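Local coordinates for oxidase/hydroxylase (Streptomyces hygroscopicus subsp. hygroscopicus, PDB 4XC9), which probably acts as an iron- and 2-oxoglutarate-dependent dioxygenase of the phytanoyl-CoA dioxygenase family, hydroxylating or oxidising its substrate, at residues B[150-155]-B[207-212]; B[34-39]-B[53-58]; B[146-151]-B[187-192]. One frame throughout, in Å; residues are numbered along the deposited sequence.

Contact 1: residues B[150-155]-B[207-212]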
ATOM      1  N   ASP B 150      -4.640  -5.564  37.659  1.00 42.83           N
ATOM      2  CA  ASP B 150      -6.002  -6.092  37.629  1.00 41.86           C
ATOM      3  C   ASP B 150      -6.294  -6.918  36.359  1.00 41.68           C
ATOM      4  O   ASP B 150      -7.421  -7.370  36.138  1.00 41.39           O
ATOM      5  CB  ASP B 150      -7.014  -4.960  37.768  1.00 46.89           C
ATOM      6  CG  ASP B 150      -8.184  -5.349  38.649  1.00 54.91           C
ATOM      7  OD1 ASP B 150      -9.189  -5.877  38.125  1.00 54.95           O
ATOM      8  OD2 ASP B 150      -8.082  -5.157  39.877  1.00 57.41           O
ATOM      9  N   GLY B 151      -5.266  -7.137  35.544  1.00 35.63           N
ATOM     10  CA  GLY B 151      -5.399  -7.927  34.334  1.00 40.92           C
ATOM     11  C   GLY B 151      -5.903  -7.150  33.128  1.00 37.12           C
ATOM     12  O   GLY B 151      -6.796  -7.612  32.433  1.00 36.72           O
ATOM     13  N   SER B 152      -5.328  -5.974  32.876  1.00 37.71           N
ATOM     14  CA  SER B 152      -5.821  -5.097  31.805  1.00 42.17           C
ATOM     15  C   SER B 152      -5.353  -5.506  30.405  1.00 37.00           C
ATOM     16  O   SER B 152      -4.220  -5.969  30.223  1.00 35.96           O
ATOM     17  CB  SER B 152      -5.415  -3.634  32.074  1.00 42.09           C
ATOM     18  OG  SER B 152      -4.005  -3.444  32.098  1.00 36.62           O
ATOM     19  N   PHE B 153      -6.254  -5.359  29.432  1.00 38.85           N
ATOM     20  CA  PHE B 153      -5.897  -5.368  28.013  1.00 33.06           C
ATOM     21  C   PHE B 153      -4.618  -4.557  27.806  1.00 32.77           C
ATOM     22  O   PHE B 153      -4.497  -3.445  28.310  1.00 34.04           O
ATOM     23  CB  PHE B 153      -7.047  -4.786  27.170  1.00 35.71           C
ATOM     24  CG  PHE B 153      -6.804  -4.803  25.666  1.00 32.51           C
ATOM     25  CD1 PHE B 153      -7.056  -5.934  24.921  1.00 33.18           C
ATOM     26  CD2 PHE B 153      -6.368  -3.675  25.007  1.00 34.99           C
ATOM     27  CE1 PHE B 153      -6.849  -5.943  23.548  1.00 34.04           C
ATOM     28  CE2 PHE B 153      -6.169  -3.681  23.625  1.00 31.44           C
ATOM     29  CZ  PHE B 153      -6.400  -4.806  22.907  1.00 30.14           C
ATOM     30  N   CYS B 154      -3.647  -5.124  27.103  1.00 31.75           N
ATOM     31  CA  CYS B 154      -2.453  -4.369  26.761  1.00 33.73           C
ATOM     32  C   CYS B 154      -2.044  -4.690  25.325  1.00 31.46           C
ATOM     33  O   CYS B 154      -2.405  -5.740  24.785  1.00 26.57           O
ATOM     34  CB  CYS B 154      -1.313  -4.655  27.747  1.00 34.19           C
ATOM     35  SG  CYS B 154      -0.778  -6.372  27.817  1.00 37.10           S
ATOM     36  N   TYR B 155      -1.308  -3.770  24.706  1.00 31.35           N
ATOM     37  CA  TYR B 155      -1.044  -3.849  23.270  1.00 30.44           C
ATOM     38  C   TYR B 155       0.273  -3.207  22.914  1.00 29.28           C
ATOM     39  O   TYR B 155       0.760  -2.329  23.619  1.00 31.80           O
ATOM     40  CB  TYR B 155      -2.170  -3.180  22.473  1.00 29.68           C
ATOM     41  CG  TYR B 155      -2.260  -1.695  22.738  1.00 29.28           C
ATOM     42  CD1 TYR B 155      -2.919  -1.207  23.863  1.00 31.12           C
ATOM     43  CD2 TYR B 155      -1.686  -0.780  21.868  1.00 30.15           C
ATOM     44  CE1 TYR B 155      -2.995   0.147  24.112  1.00 31.24           C
ATOM     45  CE2 TYR B 155      -1.758   0.581  22.107  1.00 34.44           C
ATOM     46  CZ  TYR B 155      -2.404   1.036  23.229  1.00 32.25           C
ATOM     47  OH  TYR B 155      -2.464   2.383  23.469  1.00 34.44           O
ATOM     48  N   GLY B 207      -2.569  -8.541  24.282  1.00 35.36           N
ATOM     49  CA  GLY B 207      -2.659  -9.607  25.252  1.00 31.44           C
ATOM     50  C   GLY B 207      -3.291  -9.086  26.517  1.00 38.91           C
ATOM     51  O   GLY B 207      -4.089  -8.152  26.478  1.00 36.62           O
ATOM     52  N   THR B 208      -2.927  -9.687  27.642  1.00 33.79           N
ATOM     53  CA  THR B 208      -3.527  -9.324  28.920  1.00 40.10           C
ATOM     54  C   THR B 208      -2.522  -9.462  30.053  1.00 37.90           C
ATOM     55  O   THR B 208      -1.888 -10.506  30.208  1.00 38.87           O
ATOM     56  CB  THR B 208      -4.759 -10.201  29.235  1.00 42.55           C
ATOM     57  OG1 THR B 208      -5.716 -10.111  28.163  1.00 45.82           O
ATOM     58  CG2 THR B 208      -5.394  -9.741  30.497  1.00 41.97           C
ATOM     59  N   ARG B 209      -2.362  -8.399  30.833  1.00 36.43           N
ATOM     60  CA  ARG B 209      -1.495  -8.444  32.008  1.00 40.62           C
ATOM     61  C   ARG B 209      -1.878  -9.551  32.987  1.00 38.84           C
ATOM     62  O   ARG B 209      -3.021 -10.012  33.026  1.00 36.64           O
ATOM     63  CB  ARG B 209      -1.524  -7.115  32.749  1.00 34.88           C
ATOM     64  CG  ARG B 209      -1.099  -5.976  31.932  1.00 38.84           C
ATOM     65  CD  ARG B 209       0.396  -5.900  31.802  1.00 37.61           C
ATOM     66  NE  ARG B 209       0.731  -4.586  31.284  1.00 36.50           N
ATOM     67  CZ  ARG B 209       1.955  -4.167  31.015  1.00 42.04           C
ATOM     68  NH1 ARG B 209       2.995  -4.969  31.221  1.00 43.38           N
ATOM     69  NH2 ARG B 209       2.128  -2.941  30.539  1.00 34.99           N
ATOM     70  N   ARG B 210      -0.909  -9.950  33.799  1.00 43.42           N
ATOM     71  CA  ARG B 210      -1.132 -10.971  34.803  1.00 41.82           C
ATOM     72  C   ARG B 210      -1.966 -10.396  35.955  1.00 39.65           C
ATOM     73  O   ARG B 210      -1.509  -9.529  36.686  1.00 40.93           O
ATOM     74  CB  ARG B 210       0.212 -11.501  35.295  1.00 40.79           C
ATOM     75  CG  ARG B 210       0.140 -12.844  36.000  1.00 37.30           C
ATOM     76  CD  ARG B 210       1.547 -13.324  36.297  1.00 39.71           C
ATOM     77  NE  ARG B 210       2.265 -13.622  35.067  1.00 41.95           N
ATOM     78  CZ  ARG B 210       2.188 -14.791  34.442  1.00 40.83           C
ATOM     79  NH1 ARG B 210       1.438 -15.761  34.957  1.00 35.47           N
ATOM     80  NH2 ARG B 210       2.864 -14.996  33.318  1.00 36.09           N
ATOM     81  N   LYS B 211      -3.201 -10.858  36.087  1.00 40.10           N
ATOM     82  CA  LYS B 211      -4.081 -10.384  37.157  1.00 40.87           C
ATOM     83  C   LYS B 211      -3.601 -10.839  38.531  1.00 45.91           C
ATOM     84  O   LYS B 211      -3.498 -12.037  38.796  1.00 43.01           O
ATOM     85  CB  LYS B 211      -5.506 -10.870  36.920  1.00 43.13           C
ATOM     86  CG  LYS B 211      -6.506 -10.444  37.960  1.00 44.47           C
ATOM     87  CD  LYS B 211      -7.886 -10.920  37.545  1.00 48.49           C
ATOM     88  CE  LYS B 211      -8.860 -10.880  38.701  1.00 55.05           C
ATOM     89  NZ  LYS B 211      -8.961  -9.533  39.330  1.00 59.12           N
ATOM     90  N   LEU B 212      -3.315  -9.871  39.399  1.00 43.43           N
ATOM     91  CA  LEU B 212      -2.804 -10.145  40.734  1.00 44.42           C
ATOM     92  C   LEU B 212      -3.892  -9.958  41.781  1.00 48.61           C
ATOM     93  O   LEU B 212      -3.772 -10.414  42.909  1.00 54.48           O
ATOM     94  CB  LEU B 212      -1.617  -9.234  41.050  1.00 44.50           C
ATOM     95  CG  LEU B 212      -0.502  -9.253  40.015  1.00 43.09           C
ATOM     96  CD1 LEU B 212       0.673  -8.403  40.455  1.00 37.63           C
ATOM     97  CD2 LEU B 212      -0.081 -10.687  39.763  1.00 45.15           C
TER
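Cys-154 and Gly-207 are joined by two backbone hydrogen bonds. Cys-154 N donates to Gly-207 O at 3.1 Å, with 171° at the hydrogen, and Gly-207 N answers to Cys-154 O at 2.9 Å. Phe-153 and Thr-208 form the next, non-hydrogen-bonded pair. Past them Arg-209 N reaches Ser-152 O at 3.1 Å and 169°, carrying the ladder just beyond the strand end. Gly-207 has no side chain on the Cys-154 side, and there the thiol lies over the backbone, Cys-154 SG 3.9 Å from Gly-207 C.

This antiparallel pairing joins the two inner strands of the smaller sheet of the double-stranded beta-helix found in cupin-type dioxygenases. Strand 206-208 starts at the iron ligand His-206, whose ring meets that of Phe-153.

Arg-209 runs its CG past Ser-152 O, then bends at chi2 (-79°), which brings NE near Cys-154 CB. Its polar end is engaged further out: NH2 forms a salt bridge with Asp-189 OD2, and NH1 donates to Val-180 O. A methionine in place of Arg-209 would probably leave Asp-189 without its positive mate and Val-180 O without this donor. Ser-152 OG bonds the other oxygen of that carboxylate, OD1.

Where the segments leave the sheet they stay close. Gly-151 CA makes a CA-H...O contact of 3.4 Å to Arg-209 O, and a CB on Gly-151 would fall only 3.0 Å from Lys-211 CB. Asp-150 and Lys-211 then run side by side, pointing the same way, but their ion pair is long, OD1 of Asp-150 to NZ of Lys-211 measuring 3.9 Å. Each has a stronger partner: Arg-217 NE, of the 2-oxoglutarate-binding arginine, for the carboxylate, and Thr-213 OG1 for the ammonium.

Contact 2: residues B[34-39]-B[53-58]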
ATOM      1  N   SER B  34     -25.853 -12.697  34.336  1.00 57.81           N
ATOM      2  CA  SER B  34     -26.798 -13.719  34.756  1.00 57.71           C
ATOM      3  C   SER B  34     -26.839 -14.853  33.752  1.00 59.30           C
ATOM      4  O   SER B  34     -26.953 -16.013  34.133  1.00 56.37           O
ATOM      5  CB  SER B  34     -28.198 -13.126  34.942  1.00 59.10           C
ATOM      6  OG  SER B  34     -28.192 -12.121  35.945  1.00 62.99           O
ATOM      7  N   GLU B  35     -26.737 -14.526  32.468  1.00 58.85           N
ATOM      8  CA  GLU B  35     -26.680 -15.574  31.459  1.00 56.49           C
ATOM      9  C   GLU B  35     -25.353 -16.319  31.552  1.00 56.93           C
ATOM     10  O   GLU B  35     -25.231 -17.443  31.071  1.00 60.07           O
ATOM     11  CB  GLU B  35     -26.876 -15.008  30.052  1.00 57.60           C
ATOM     12  CG  GLU B  35     -28.321 -15.035  29.562  1.00 61.17           C
ATOM     13  CD  GLU B  35     -29.010 -16.369  29.802  1.00 65.92           C
ATOM     14  OE1 GLU B  35     -28.816 -17.310  29.001  1.00 68.83           O
ATOM     15  OE2 GLU B  35     -29.759 -16.479  30.796  1.00 69.38           O
ATOM     16  N   LEU B  36     -24.360 -15.694  32.175  1.00 55.38           N
ATOM     17  CA  LEU B  36     -23.052 -16.320  32.330  1.00 56.10           C
ATOM     18  C   LEU B  36     -23.009 -17.191  33.587  1.00 57.77           C
ATOM     19  O   LEU B  36     -22.501 -18.309  33.553  1.00 61.56           O
ATOM     20  CB  LEU B  36     -21.948 -15.258  32.371  1.00 47.33           C
ATOM     21  CG  LEU B  36     -20.900 -15.253  31.253  1.00 52.58           C
ATOM     22  CD1 LEU B  36     -21.530 -15.545  29.897  1.00 47.76           C
ATOM     23  CD2 LEU B  36     -20.155 -13.912  31.227  1.00 47.86           C
ATOM     24  N   GLU B  37     -23.535 -16.674  34.694  1.00 56.87           N
ATOM     25  CA  GLU B  37     -23.680 -17.467  35.909  1.00 63.76           C
ATOM     26  C   GLU B  37     -24.534 -18.690  35.583  1.00 59.62           C
ATOM     27  O   GLU B  37     -24.159 -19.827  35.878  1.00 59.92           O
ATOM     28  CB  GLU B  37     -24.311 -16.642  37.043  1.00 62.15           C
ATOM     29  CG  GLU B  37     -23.574 -15.334  37.363  1.00 68.80           C
ATOM     30  CD  GLU B  37     -24.296 -14.462  38.395  1.00 78.22           C
ATOM     31  OE1 GLU B  37     -24.956 -15.021  39.299  1.00 86.87           O
ATOM     32  OE2 GLU B  37     -24.199 -13.215  38.302  1.00 78.01           O
ATOM     33  N   ARG B  38     -25.660 -18.442  34.922  1.00 59.14           N
ATOM     34  CA  ARG B  38     -26.589 -19.498  34.521  1.00 60.57           C
ATOM     35  C   ARG B  38     -25.945 -20.583  33.664  1.00 61.44           C
ATOM     36  O   ARG B  38     -26.369 -21.737  33.697  1.00 64.44           O
ATOM     37  CB  ARG B  38     -27.770 -18.888  33.769  1.00 59.42           C
ATOM     38  CG  ARG B  38     -28.655 -19.884  33.064  1.00 62.02           C
ATOM     39  CD  ARG B  38     -29.703 -19.164  32.258  1.00 63.69           C
ATOM     40  NE  ARG B  38     -30.443 -20.085  31.410  1.00 68.49           N
ATOM     41  CZ  ARG B  38     -30.092 -20.400  30.170  1.00 69.94           C
ATOM     42  NH1 ARG B  38     -29.010 -19.858  29.623  1.00 64.98           N
ATOM     43  NH2 ARG B  38     -30.829 -21.257  29.478  1.00 74.47           N
ATOM     44  N   LEU B  39     -24.921 -20.219  32.898  1.00 64.68           N
ATOM     45  CA  LEU B  39     -24.291 -21.173  31.990  1.00 62.36           C
ATOM     46  C   LEU B  39     -23.184 -21.968  32.668  1.00 63.51           C
ATOM     47  O   LEU B  39     -22.604 -22.872  32.068  1.00 61.68           O
ATOM     48  CB  LEU B  39     -23.747 -20.461  30.758  1.00 55.54           C
ATOM     49  CG  LEU B  39     -24.813 -20.195  29.695  1.00 62.87           C
ATOM     50  CD1 LEU B  39     -24.252 -19.350  28.565  1.00 56.60           C
ATOM     51  CD2 LEU B  39     -25.385 -21.502  29.152  1.00 62.38           C
ATOM     52  N   PRO B  53     -17.624 -20.882  25.497  1.00 50.60           N
ATOM     53  CA  PRO B  53     -17.625 -20.957  24.031  1.00 49.28           C
ATOM     54  C   PRO B  53     -19.013 -20.847  23.382  1.00 50.17           C
ATOM     55  O   PRO B  53     -20.025 -21.150  24.010  1.00 51.26           O
ATOM     56  CB  PRO B  53     -17.015 -22.329  23.771  1.00 47.65           C
ATOM     57  CG  PRO B  53     -17.451 -23.144  24.935  1.00 50.89           C
ATOM     58  CD  PRO B  53     -17.549 -22.216  26.117  1.00 50.69           C
ATOM     59  N   ASP B  54     -19.029 -20.418  22.123  1.00 45.32           N
ATOM     60  CA  ASP B  54     -20.244 -20.258  21.317  1.00 47.04           C
ATOM     61  C   ASP B  54     -21.458 -19.741  22.097  1.00 46.00           C
ATOM     62  O   ASP B  54     -22.486 -20.403  22.163  1.00 52.51           O
ATOM     63  CB  ASP B  54     -20.593 -21.579  20.617  1.00 43.67           C
ATOM     64  CG  ASP B  54     -21.391 -21.364  19.325  1.00 56.67           C
ATOM     65  OD1 ASP B  54     -22.058 -20.306  19.197  1.00 54.18           O
ATOM     66  OD2 ASP B  54     -21.353 -22.243  18.428  1.00 45.90           O
ATOM     67  N   LEU B  55     -21.327 -18.548  22.666  1.00 50.61           N
ATOM     68  CA  LEU B  55     -22.431 -17.867  23.348  1.00 49.29           C
ATOM     69  C   LEU B  55     -23.701 -17.641  22.521  1.00 51.45           C
ATOM     70  O   LEU B  55     -24.798 -17.790  23.053  1.00 54.75           O
ATOM     71  CB  LEU B  55     -21.973 -16.510  23.876  1.00 46.36           C
ATOM     72  CG  LEU B  55     -20.980 -16.406  25.032  1.00 52.43           C
ATOM     73  CD1 LEU B  55     -20.843 -14.936  25.424  1.00 47.45           C
ATOM     74  CD2 LEU B  55     -21.396 -17.255  26.228  1.00 42.92           C
ATOM     75  N   PRO B  56     -23.575 -17.237  21.238  1.00 52.23           N
ATOM     76  CA  PRO B  56     -24.834 -16.988  20.523  1.00 53.85           C
ATOM     77  C   PRO B  56     -25.698 -18.244  20.356  1.00 57.58           C
ATOM     78  O   PRO B  56     -26.911 -18.126  20.179  1.00 59.46           O
ATOM     79  CB  PRO B  56     -24.369 -16.470  19.156  1.00 50.97           C
ATOM     80  CG  PRO B  56     -22.990 -16.001  19.362  1.00 44.10           C
ATOM     81  CD  PRO B  56     -22.408 -16.890  20.408  1.00 49.51           C
ATOM     82  N   ALA B  57     -25.081 -19.422  20.417  1.00 51.28           N
ATOM     83  CA  ALA B  57     -25.817 -20.674  20.285  1.00 56.98           C
ATOM     84  C   ALA B  57     -26.329 -21.192  21.636  1.00 60.45           C
ATOM     85  O   ALA B  57     -27.257 -21.996  21.686  1.00 65.23           O
ATOM     86  CB  ALA B  57     -24.950 -21.730  19.614  1.00 53.08           C
ATOM     87  N   ALA B  58     -25.736 -20.726  22.730  1.00 54.82           N
ATOM     88  CA  ALA B  58     -26.076 -21.250  24.050  1.00 52.45           C
ATOM     89  C   ALA B  58     -26.933 -20.304  24.884  1.00 58.11           C
ATOM     90  O   ALA B  58     -27.072 -20.508  26.093  1.00 63.76           O
ATOM     91  CB  ALA B  58     -24.811 -21.588  24.811  1.00 51.69           C
TER
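Leu-55 is the first residue of 53-58 to meet the end of helix 26-38, and it does so through one methyl. Its CD2 lies 4.1 Å from Leu-36 CD1 and 4.2 Å from Leu-39 CD1, two leucines three residues apart in the sequence. With CG beside the backbone N (chi1 -69°), the Leu-55 side chain crosses that of Leu-36 at about a right angle. Phe-62 of helix 60-66 touches Leu-36 and Leu-55.

This corner puts the end of helix 26-38 and the loop against the larger sheet of the double-stranded beta-helix: on strand 217-226, Leu-36 rests on Leu-218 and Leu-55 on Thr-220.

Pro-56 turns elsewhere, packing on Arg-243 of a neighbouring subunit. Ala-57 N bonds back to Asp-54 O at 3.3 Å, and Ala-58 N to Leu-55 O at 3.1 Å, curling the loop so that Ala-58 comes back beside Leu-39. Its carbonyl oxygen sits 3.6 Å from Leu-39 CD2. That same Ala-58 O also lies at the edge of the Arg-38 guanidinium, near its plane, though a distant 4.1 Å from NH1. The firm partner of Arg-38 NH1 is Glu-35 OE1, in a 2.6 Å salt bridge, and OE1 is also bonded by Ser-59 OG.

Contact 3: residues B[146-151]-B[187-192]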
ATOM      1  N   GLN B 146      -9.065  -1.433  35.773  1.00 52.60           N
ATOM      2  CA  GLN B 146      -8.540  -0.078  36.004  1.00 51.86           C
ATOM      3  C   GLN B 146      -7.063   0.017  36.436  1.00 48.02           C
ATOM      4  O   GLN B 146      -6.605   1.080  36.868  1.00 50.00           O
ATOM      5  CB  GLN B 146      -9.416   0.628  37.057  1.00 51.90           C
ATOM      6  CG  GLN B 146     -10.778   1.111  36.531  1.00 54.31           C
ATOM      7  CD  GLN B 146     -10.645   2.286  35.555  1.00 60.98           C
ATOM      8  OE1 GLN B 146      -9.916   3.247  35.824  1.00 57.68           O
ATOM      9  NE2 GLN B 146     -11.335   2.202  34.412  1.00 55.17           N
ATOM     10  N   SER B 147      -6.318  -1.079  36.328  1.00 44.10           N
ATOM     11  CA  SER B 147      -4.877  -1.040  36.573  1.00 40.97           C
ATOM     12  C   SER B 147      -4.237  -2.218  35.867  1.00 34.99           C
ATOM     13  O   SER B 147      -4.937  -3.125  35.442  1.00 37.20           O
ATOM     14  CB  SER B 147      -4.559  -1.054  38.072  1.00 41.73           C
ATOM     15  OG  SER B 147      -5.170  -2.151  38.718  1.00 45.86           O
ATOM     16  N   PRO B 148      -2.911  -2.181  35.682  1.00 35.75           N
ATOM     17  CA  PRO B 148      -2.249  -3.327  35.058  1.00 36.65           C
ATOM     18  C   PRO B 148      -2.438  -4.622  35.838  1.00 41.52           C
ATOM     19  O   PRO B 148      -2.832  -5.627  35.264  1.00 38.30           O
ATOM     20  CB  PRO B 148      -0.783  -2.907  35.048  1.00 40.83           C
ATOM     21  CG  PRO B 148      -0.840  -1.426  34.899  1.00 39.66           C
ATOM     22  CD  PRO B 148      -2.029  -1.000  35.725  1.00 39.57           C
ATOM     23  N   GLU B 149      -2.171  -4.589  37.139  1.00 46.34           N
ATOM     24  CA  GLU B 149      -2.219  -5.796  37.953  1.00 44.54           C
ATOM     25  C   GLU B 149      -3.643  -6.347  38.059  1.00 43.55           C
ATOM     26  O   GLU B 149      -3.838  -7.482  38.478  1.00 41.32           O
ATOM     27  CB  GLU B 149      -1.635  -5.530  39.352  1.00 47.10           C
ATOM     28  CG  GLU B 149      -2.454  -4.595  40.239  1.00 43.74           C
ATOM     29  CD  GLU B 149      -2.155  -3.121  39.987  1.00 55.46           C
ATOM     30  OE1 GLU B 149      -1.556  -2.790  38.925  1.00 45.44           O
ATOM     31  OE2 GLU B 149      -2.522  -2.294  40.860  1.00 56.22           O
ATOM     32  N   ASP B 150      -4.640  -5.564  37.659  1.00 42.83           N
ATOM     33  CA  ASP B 150      -6.002  -6.092  37.629  1.00 41.86           C
ATOM     34  C   ASP B 150      -6.294  -6.918  36.359  1.00 41.68           C
ATOM     35  O   ASP B 150      -7.421  -7.370  36.138  1.00 41.39           O
ATOM     36  CB  ASP B 150      -7.014  -4.960  37.768  1.00 46.89           C
ATOM     37  CG  ASP B 150      -8.184  -5.349  38.649  1.00 54.91           C
ATOM     38  OD1 ASP B 150      -9.189  -5.877  38.125  1.00 54.95           O
ATOM     39  OD2 ASP B 150      -8.082  -5.157  39.877  1.00 57.41           O
ATOM     40  N   GLY B 151      -5.266  -7.137  35.544  1.00 35.63           N
ATOM     41  CA  GLY B 151      -5.399  -7.927  34.334  1.00 40.92           C
ATOM     42  C   GLY B 151      -5.903  -7.150  33.128  1.00 37.12           C
ATOM     43  O   GLY B 151      -6.796  -7.612  32.433  1.00 36.72           O
ATOM     44  N   LEU B 187       4.752  -0.975  24.662  1.00 32.84           N
ATOM     45  CA  LEU B 187       3.640  -1.734  25.230  1.00 32.60           C
ATOM     46  C   LEU B 187       2.778  -0.853  26.140  1.00 30.77           C
ATOM     47  O   LEU B 187       3.299  -0.179  27.019  1.00 36.03           O
ATOM     48  CB  LEU B 187       4.166  -2.936  26.013  1.00 35.53           C
ATOM     49  CG  LEU B 187       3.050  -3.765  26.621  1.00 32.87           C
ATOM     50  CD1 LEU B 187       2.383  -4.529  25.504  1.00 29.01           C
ATOM     51  CD2 LEU B 187       3.578  -4.686  27.699  1.00 38.68           C
ATOM     52  N   SER B 188       1.465  -0.866  25.925  1.00 30.10           N
ATOM     53  CA  SER B 188       0.560   0.063  26.592  1.00 33.75           C
ATOM     54  C   SER B 188      -0.683  -0.645  27.111  1.00 33.55           C
ATOM     55  O   SER B 188      -1.130  -1.622  26.526  1.00 36.19           O
ATOM     56  CB  SER B 188       0.146   1.194  25.642  1.00 30.55           C
ATOM     57  OG  SER B 188       1.181   2.156  25.484  1.00 35.90           O
ATOM     58  N   ASP B 189      -1.254  -0.132  28.195  1.00 30.34           N
ATOM     59  CA  ASP B 189      -2.451  -0.721  28.776  1.00 36.58           C
ATOM     60  C   ASP B 189      -3.702   0.087  28.427  1.00 36.30           C
ATOM     61  O   ASP B 189      -3.610   1.238  28.014  1.00 40.32           O
ATOM     62  CB  ASP B 189      -2.302  -0.838  30.296  1.00 35.92           C
ATOM     63  CG  ASP B 189      -1.285  -1.901  30.707  1.00 41.73           C
ATOM     64  OD1 ASP B 189      -1.659  -3.096  30.734  1.00 41.51           O
ATOM     65  OD2 ASP B 189      -0.120  -1.552  31.013  1.00 41.61           O
ATOM     66  N   VAL B 190      -4.863  -0.535  28.580  1.00 32.78           N
ATOM     67  CA  VAL B 190      -6.153   0.103  28.311  1.00 41.48           C
ATOM     68  C   VAL B 190      -7.150  -0.185  29.434  1.00 40.02           C
ATOM     69  O   VAL B 190      -7.527  -1.347  29.652  1.00 37.05           O
ATOM     70  CB  VAL B 190      -6.787  -0.391  26.987  1.00 37.34           C
ATOM     71  CG1 VAL B 190      -8.121   0.282  26.759  1.00 37.97           C
ATOM     72  CG2 VAL B 190      -5.893  -0.123  25.835  1.00 34.88           C
ATOM     73  N   PHE B 191      -7.594   0.862  30.127  1.00 33.08           N
ATOM     74  CA  PHE B 191      -8.518   0.685  31.239  1.00 37.90           C
ATOM     75  C   PHE B 191      -9.943   0.902  30.780  1.00 39.55           C
ATOM     76  O   PHE B 191     -10.197   1.777  29.963  1.00 40.16           O
ATOM     77  CB  PHE B 191      -8.167   1.633  32.383  1.00 39.05           C
ATOM     78  CG  PHE B 191      -6.755   1.519  32.834  1.00 39.10           C
ATOM     79  CD1 PHE B 191      -6.128   0.284  32.869  1.00 39.23           C
ATOM     80  CD2 PHE B 191      -6.036   2.644  33.206  1.00 44.19           C
ATOM     81  CE1 PHE B 191      -4.804   0.166  33.271  1.00 40.82           C
ATOM     82  CE2 PHE B 191      -4.716   2.535  33.612  1.00 47.62           C
ATOM     83  CZ  PHE B 191      -4.097   1.288  33.641  1.00 43.06           C
ATOM     84  N   VAL B 192     -10.873   0.094  31.291  1.00 42.21           N
ATOM     85  CA  VAL B 192     -12.269   0.152  30.845  1.00 40.64           C
ATOM     86  C   VAL B 192     -13.262   0.059  32.001  1.00 41.56           C
ATOM     87  O   VAL B 192     -12.911  -0.349  33.107  1.00 47.55           O
ATOM     88  CB  VAL B 192     -12.609  -0.983  29.841  1.00 41.36           C
ATOM     89  CG1 VAL B 192     -11.572  -1.070  28.755  1.00 37.60           C
ATOM     90  CG2 VAL B 192     -12.723  -2.313  30.565  1.00 38.38           C
TER
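Phe-191 spreads one face of its ring across the backbone of Gln-146, whose carbonyl O stands 3.8 Å above the ring plane, over its centre. The ring continues along the loop: Phe-191 CE1 comes to 3.5 Å from Ser-147 CA, and CZ to 3.7 Å from Pro-148 CD, both oblique to the ring. In the double-stranded beta-helix this is where the loop leading into strand 153-156 folds against the edge strand of the smaller sheet, 187-190, the two segments running roughly antiparallel.

Gln-146 adds its side chain to the grip. The bend at chi2 (-70°) folds the amide back beside the ring's root, bringing NE2 to 3.8 Å from Phe-191 CB, with amide and ring planes 54° apart. From there NE2 donates a weak but fairly straight bond to Val-192 O, 3.3 Å long with 160° at the hydrogen. The contact is largely at the surface, but Val-192 is buried, its CB directed away from the loop.

What positions these groups lies one layer back. A backbone bond between Val-192 and Ile-145 ties the two segments together just ahead of Gln-146, and Val-190 is bonded likewise to Phe-153 in the sheet. The loop is braced within itself: Gly-151 N donates to Pro-148 O at 2.9 Å, closing a turn after the proline. Asp-189, directed at the loop and fixed by Ser-152 and Arg-209, meets the proline ring at about a right angle, its OD2 resting 4.0 Å from Pro-148 CG.

Contacts 1 and 3 are two sides of one corner, their centres about 6 Å apart. They share Asp-150 and Gly-151, use neighbouring strands of the smaller sheet, and are joined directly by a probable hydrogen bond from Leu-212 N to Glu-149 O of 2.6 Å. Contact 2 lies apart, its centre about 23 Å from that of contact 1 and 26 Å from that of contact 3, with nearest atoms about 14 Å away in both cases. All three nevertheless border the 2-oxoglutarate site: between nearest side-chain atoms, Asp-150 is about 3 Å from Arg-217, Val-192 about 3 Å from Tyr-141 and Leu-55 about 5 Å from Tyr-89, while Phe-153 comes within about 4 Å of the iron ligand His-206.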